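Local coordinates for protein putative Xylose isomerase (Rhodospirillum rubrum, PDB 3QXB) that probably acts as a sugar isomerase of the xylose isomerase-like TIM-barrel family, binding manganese and iron ions at its metal sites, at residues Val180-Ala194 and Leu222-Cys236. Sequence-based numbering, arbitrary orientation.
Sequences VPLATEFPSSAADAA and LFGPEADMDHWMDLC
Two neighbouring outer helices of a TIM barrel, 190-200 after the fifth strand and 229-236 after the sixth, start side by side here, with A190 packed against W232. A190 is a knob in a hole made by H231, W232, L235 and C236. Its CB lies over one face of the indole, 3.7 Å from the centroid of the five-membered ring and 17° off the ring normal, a CH-pi contact. A190 N comes over the same face, near W232 CZ2 and CH2, while S188 O meets the edge at W232 CZ2 (3.5 Å). A193 CB touches W232 CZ3 (3.6 Å); outside the two segments the ring also packs on P179, V212 and A217. With an alanine here instead of W232, A190 CB and A193 CB would probably lose the ring they rest on, leaving a gap between the helix starts. Farther along, C236 SG lies 3.1 Å from A190 O, which already accepts from A194 N. Although no direct hydrogen bond joins the segments, a water bridges A191 N and H231 NE2, lying in the imidazole plane on the NE2 side. S189 and D192 form a capping box: S189 OG accepts from D192 N, and D192 OD2 takes S188 N on its anti lone pair and S189 N from above the carboxylate plane. F223 reaches into the loop with CZ 3.4 Å from S188 O. L222, with CG anti to its N (chi1 -172°), sends CD2 to S188 OG and to P181 C, both at 3.5 Å. P181 also packs on the metal ligand H216, which puts this end of the contact beside the metal site. The axes of 190-194 and 229-236 run at 24° and approach to 8.9 Å, as befits successive beta-alpha units of a TIM barrel.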
loop_
_atom_site.group_PDB
_atom_site.type_symbol
_atom_site.label_atom_id
_atom_site.label_comp_id
_atom_site.label_asym_id
_atom_site.label_seq_id
_atom_site.Cartn_x
_atom_site.Cartn_y
_atom_site.Cartn_z
ATOM N N VAL A 180 8.260 1.639 14.442
ATOM C CA VAL A 180 8.727 1.741 13.075
ATOM C C VAL A 180 10.079 2.470 12.953
ATOM O O VAL A 180 10.373 3.358 13.776
ATOM C CB VAL A 180 7.712 2.513 12.223
ATOM C CG1 VAL A 180 6.444 1.679 12.056
ATOM C CG2 VAL A 180 7.417 3.835 12.903
ATOM N N PRO A 181 10.849 2.154 11.882
ATOM C CA PRO A 181 12.235 2.637 11.721
ATOM C C PRO A 181 12.318 3.982 11.009
ATOM O O PRO A 181 13.154 4.158 10.119
ATOM C CB PRO A 181 12.893 1.531 10.864
ATOM C CG PRO A 181 11.782 1.024 9.978
ATOM C CD PRO A 181 10.513 1.126 10.860
ATOM N N LEU A 182 11.458 4.914 11.408
ATOM C CA LEU A 182 11.416 6.263 10.863
ATOM C C LEU A 182 11.476 7.245 12.021
ATOM O O LEU A 182 10.688 7.102 12.945
ATOM C CB LEU A 182 10.108 6.472 10.113
ATOM C CG LEU A 182 9.949 5.849 8.707
ATOM C CD1 LEU A 182 9.907 4.339 8.786
ATOM C CD2 LEU A 182 8.670 6.404 8.063
ATOM N N ALA A 183 12.364 8.243 11.961
ATOM C CA ALA A 183 12.419 9.357 12.949
ATOM C C ALA A 183 11.192 10.300 12.818
ATOM O O ALA A 183 10.872 11.033 13.758
ATOM C CB ALA A 183 13.707 10.163 12.792
ATOM N N THR A 184 10.522 10.270 11.659
ATOM C CA THR A 184 9.310 11.065 11.404
ATOM C C THR A 184 7.991 10.420 11.966
ATOM O O THR A 184 6.922 10.921 11.746
ATOM C CB THR A 184 9.140 11.290 9.899
ATOM O OG1 THR A 184 9.060 10.008 9.252
ATOM C CG2 THR A 184 10.311 12.139 9.326
ATOM N N GLU A 185 8.095 9.292 12.649
ATOM C CA GLU A 185 6.953 8.599 13.228
ATOM C C GLU A 185 7.296 8.299 14.690
ATOM O O GLU A 185 8.438 8.462 15.121
ATOM C CB GLU A 185 6.612 7.333 12.427
ATOM C CG GLU A 185 6.434 7.653 10.908
ATOM C CD GLU A 185 5.762 6.552 10.083
ATOM O OE1 GLU A 185 5.740 5.400 10.537
ATOM O OE2 GLU A 185 5.273 6.839 8.967
ATOM N N PHE A 186 6.287 7.960 15.459
ATOM C CA PHE A 186 6.481 7.615 16.854
ATOM C C PHE A 186 5.512 6.512 17.145
ATOM O O PHE A 186 4.386 6.593 16.684
ATOM C CB PHE A 186 6.136 8.808 17.722
ATOM C CG PHE A 186 6.241 8.551 19.205
ATOM C CD1 PHE A 186 5.150 8.100 19.925
ATOM C CD2 PHE A 186 7.418 8.808 19.877
ATOM C CE1 PHE A 186 5.231 7.887 21.318
ATOM C CE2 PHE A 186 7.515 8.614 21.253
ATOM C CZ PHE A 186 6.423 8.145 21.980
ATOM N N PRO A 187 5.916 5.486 17.920
ATOM C CA PRO A 187 7.247 5.210 18.460
ATOM C C PRO A 187 8.184 4.599 17.417
ATOM O O PRO A 187 7.773 3.799 16.574
ATOM C CB PRO A 187 6.961 4.210 19.581
ATOM C CG PRO A 187 5.738 3.489 19.118
ATOM C CD PRO A 187 4.927 4.484 18.363
ATOM N N SER A 188 9.441 4.998 17.480
ATOM C CA SER A 188 10.450 4.518 16.598
ATOM C C SER A 188 11.450 3.684 17.367
ATOM O O SER A 188 11.599 2.492 17.117
ATOM C CB SER A 188 11.128 5.730 15.945
ATOM O OG SER A 188 12.156 5.316 15.052
ATOM N N SER A 189 12.149 4.322 18.306
ATOM C CA SER A 189 13.150 3.639 19.148
ATOM C C SER A 189 12.509 2.850 20.274
ATOM O O SER A 189 11.337 3.043 20.598
ATOM C CB SER A 189 14.113 4.654 19.766
ATOM O OG SER A 189 13.401 5.562 20.591
ATOM N N ALA A 190 13.291 1.964 20.867
ATOM C CA ALA A 190 12.886 1.255 22.078
ATOM C C ALA A 190 12.525 2.255 23.201
ATOM O O ALA A 190 11.523 2.052 23.897
ATOM C CB ALA A 190 14.004 0.245 22.521
ATOM N N ALA A 191 13.285 3.355 23.326
ATOM C CA ALA A 191 12.936 4.434 24.268
ATOM C C ALA A 191 11.593 5.116 23.983
ATOM O O ALA A 191 10.853 5.409 24.911
ATOM C CB ALA A 191 14.074 5.500 24.372
ATOM N N ASP A 192 11.267 5.374 22.710
ATOM C CA ASP A 192 9.933 5.829 22.341
ATOM C C ASP A 192 8.867 4.811 22.762
ATOM O O ASP A 192 7.844 5.153 23.384
ATOM C CB ASP A 192 9.785 6.006 20.829
ATOM C CG ASP A 192 10.621 7.134 20.235
ATOM O OD1 ASP A 192 11.050 8.062 20.935
ATOM O OD2 ASP A 192 10.798 7.105 19.003
ATOM N N ALA A 193 9.079 3.560 22.394
ATOM C CA ALA A 193 8.098 2.525 22.724
ATOM C C ALA A 193 7.896 2.401 24.250
ATOM O O ALA A 193 6.763 2.291 24.712
ATOM C CB ALA A 193 8.477 1.186 22.092
ATOM N N ALA A 194 8.971 2.469 25.039
ATOM C CA ALA A 194 8.832 2.424 26.512
ATOM C C ALA A 194 8.017 3.620 27.029
ATOM O O ALA A 194 7.198 3.475 27.929
ATOM C CB ALA A 194 10.199 2.377 27.186
ATOM N N LEU A 222 19.246 4.129 11.181
ATOM C CA LEU A 222 18.636 4.948 12.223
ATOM C C LEU A 222 19.180 4.581 13.604
ATOM O O LEU A 222 19.560 5.476 14.360
ATOM C CB LEU A 222 17.100 4.848 12.192
ATOM C CG LEU A 222 16.348 5.801 13.115
ATOM C CD1 LEU A 222 16.794 7.263 12.905
ATOM C CD2 LEU A 222 14.837 5.623 12.886
ATOM N N PHE A 223 19.225 3.288 13.930
ATOM C CA PHE A 223 19.513 2.861 15.310
ATOM C C PHE A 223 20.985 2.530 15.642
ATOM O O PHE A 223 21.308 2.346 16.816
ATOM C CB PHE A 223 18.578 1.709 15.731
ATOM C CG PHE A 223 17.130 2.043 15.586
ATOM C CD1 PHE A 223 16.587 3.112 16.282
ATOM C CD2 PHE A 223 16.314 1.318 14.714
ATOM C CE1 PHE A 223 15.248 3.442 16.143
ATOM C CE2 PHE A 223 14.972 1.657 14.557
ATOM C CZ PHE A 223 14.439 2.719 15.267
ATOM N N GLY A 224 21.853 2.448 14.630
ATOM C CA GLY A 224 23.303 2.268 14.841
ATOM C C GLY A 224 23.559 1.056 15.714
ATOM O O GLY A 224 23.069 -0.035 15.397
ATOM N N PRO A 225 24.269 1.242 16.846
ATOM C CA PRO A 225 24.572 0.099 17.712
ATOM C C PRO A 225 23.379 -0.374 18.576
ATOM O O PRO A 225 23.445 -1.447 19.173
ATOM C CB PRO A 225 25.728 0.625 18.575
ATOM C CG PRO A 225 25.460 2.107 18.702
ATOM C CD PRO A 225 24.806 2.510 17.390
ATOM N N GLU A 226 22.312 0.426 18.636
ATOM C CA GLU A 226 21.072 0.049 19.310
ATOM C C GLU A 226 20.132 -0.710 18.351
ATOM O O GLU A 226 18.977 -1.010 18.722
ATOM C CB GLU A 226 20.378 1.295 19.908
ATOM C CG GLU A 226 21.121 1.992 21.104
ATOM C CD GLU A 226 20.416 3.278 21.594
ATOM O OE1 GLU A 226 19.860 4.029 20.766
ATOM O OE2 GLU A 226 20.411 3.563 22.810
ATOM N N ALA A 227 20.612 -0.999 17.121
ATOM C CA ALA A 227 19.898 -1.858 16.186
ATOM C C ALA A 227 20.120 -3.293 16.591
ATOM O O ALA A 227 20.809 -4.023 15.917
ATOM C CB ALA A 227 20.365 -1.636 14.719
ATOM N N ASP A 228 19.537 -3.695 17.712
ATOM C CA ASP A 228 19.447 -5.112 18.058
ATOM C C ASP A 228 18.431 -5.386 19.151
ATOM O O ASP A 228 18.058 -4.504 19.921
ATOM C CB ASP A 228 20.797 -5.706 18.442
ATOM C CG ASP A 228 21.224 -5.371 19.861
ATOM O OD1 ASP A 228 20.692 -4.429 20.463
ATOM O OD2 ASP A 228 22.150 -6.043 20.356
HETATM N N MSE A 229 18.027 -6.646 19.224
HETATM C CA MSE A 229 16.829 -6.985 19.957
HETATM C C MSE A 229 17.045 -7.014 21.445
HETATM O O MSE A 229 16.093 -6.793 22.160
HETATM C CB MSE A 229 16.209 -8.278 19.439
HETATM C CG MSE A 229 15.594 -8.130 18.049
HETATM SE SE MSE A 229 14.053 -7.007 18.034
HETATM C CE MSE A 229 12.927 -8.111 19.131
ATOM N N ASP A 230 18.285 -7.221 21.917
ATOM C CA ASP A 230 18.546 -7.198 23.369
ATOM C C ASP A 230 18.254 -5.813 23.945
ATOM O O ASP A 230 17.814 -5.701 25.086
ATOM C CB ASP A 230 19.985 -7.610 23.728
ATOM C CG ASP A 230 20.268 -9.075 23.451
ATOM O OD1 ASP A 230 19.460 -9.960 23.830
ATOM O OD2 ASP A 230 21.324 -9.346 22.860
ATOM N N HIS A 231 18.512 -4.771 23.155
ATOM C CA HIS A 231 18.225 -3.407 23.594
ATOM C C HIS A 231 16.708 -3.219 23.736
ATOM O O HIS A 231 16.235 -2.496 24.606
ATOM C CB HIS A 231 18.820 -2.399 22.598
ATOM C CG HIS A 231 18.432 -0.981 22.867
ATOM N ND1 HIS A 231 18.884 -0.286 23.967
ATOM C CD2 HIS A 231 17.645 -0.121 22.168
ATOM C CE1 HIS A 231 18.365 0.932 23.952
ATOM N NE2 HIS A 231 17.614 1.059 22.872
ATOM N N TRP A 232 15.946 -3.894 22.876
ATOM C CA TRP A 232 14.483 -3.812 22.929
ATOM C C TRP A 232 13.986 -4.531 24.191
ATOM O O TRP A 232 13.144 -3.990 24.923
ATOM C CB TRP A 232 13.864 -4.315 21.616
ATOM C CG TRP A 232 13.852 -3.212 20.617
ATOM C CD1 TRP A 232 14.883 -2.805 19.838
ATOM C CD2 TRP A 232 12.765 -2.309 20.354
ATOM N NE1 TRP A 232 14.509 -1.710 19.095
ATOM C CE2 TRP A 232 13.209 -1.392 19.395
ATOM C CE3 TRP A 232 11.464 -2.189 20.856
ATOM C CZ2 TRP A 232 12.399 -0.382 18.901
ATOM C CZ3 TRP A 232 10.649 -1.173 20.375
ATOM C CH2 TRP A 232 11.123 -0.280 19.409
HETATM N N MSE A 233 14.534 -5.699 24.496
HETATM C CA MSE A 233 14.162 -6.370 25.747
HETATM C C MSE A 233 14.585 -5.560 26.988
HETATM O O MSE A 233 13.828 -5.480 27.959
HETATM C CB MSE A 233 14.730 -7.788 25.813
HETATM C CG MSE A 233 14.202 -8.711 24.703
HETATM SE SE MSE A 233 12.288 -8.707 24.495
HETATM C CE MSE A 233 11.872 -10.472 25.179
ATOM N N ASP A 234 15.768 -4.948 26.955
ATOM C CA ASP A 234 16.219 -4.144 28.101
ATOM C C ASP A 234 15.240 -3.019 28.449
ATOM O O ASP A 234 14.936 -2.783 29.602
ATOM C CB ASP A 234 17.610 -3.553 27.863
ATOM C CG ASP A 234 18.708 -4.620 27.799
ATOM O OD1 ASP A 234 18.507 -5.734 28.343
ATOM O OD2 ASP A 234 19.762 -4.345 27.168
ATOM N N LEU A 235 14.709 -2.337 27.446
ATOM C CA LEU A 235 13.851 -1.194 27.706
ATOM C C LEU A 235 12.341 -1.543 27.687
ATOM O O LEU A 235 11.533 -0.849 28.310
ATOM C CB LEU A 235 14.183 -0.077 26.700
ATOM C CG LEU A 235 15.583 0.552 26.770
ATOM C CD1 LEU A 235 15.548 1.822 25.938
ATOM C CD2 LEU A 235 16.119 0.822 28.230
ATOM N N CYS A 236 11.958 -2.601 26.970
ATOM C CA CYS A 236 10.535 -2.860 26.655
ATOM C C CYS A 236 9.997 -4.272 26.937
ATOM O O CYS A 236 8.835 -4.519 26.716
ATOM C CB CYS A 236 10.275 -2.528 25.188
ATOM S SG CYS A 236 10.589 -0.800 24.728
HETATM O O HOH W 1 16.380 3.491 22.425
#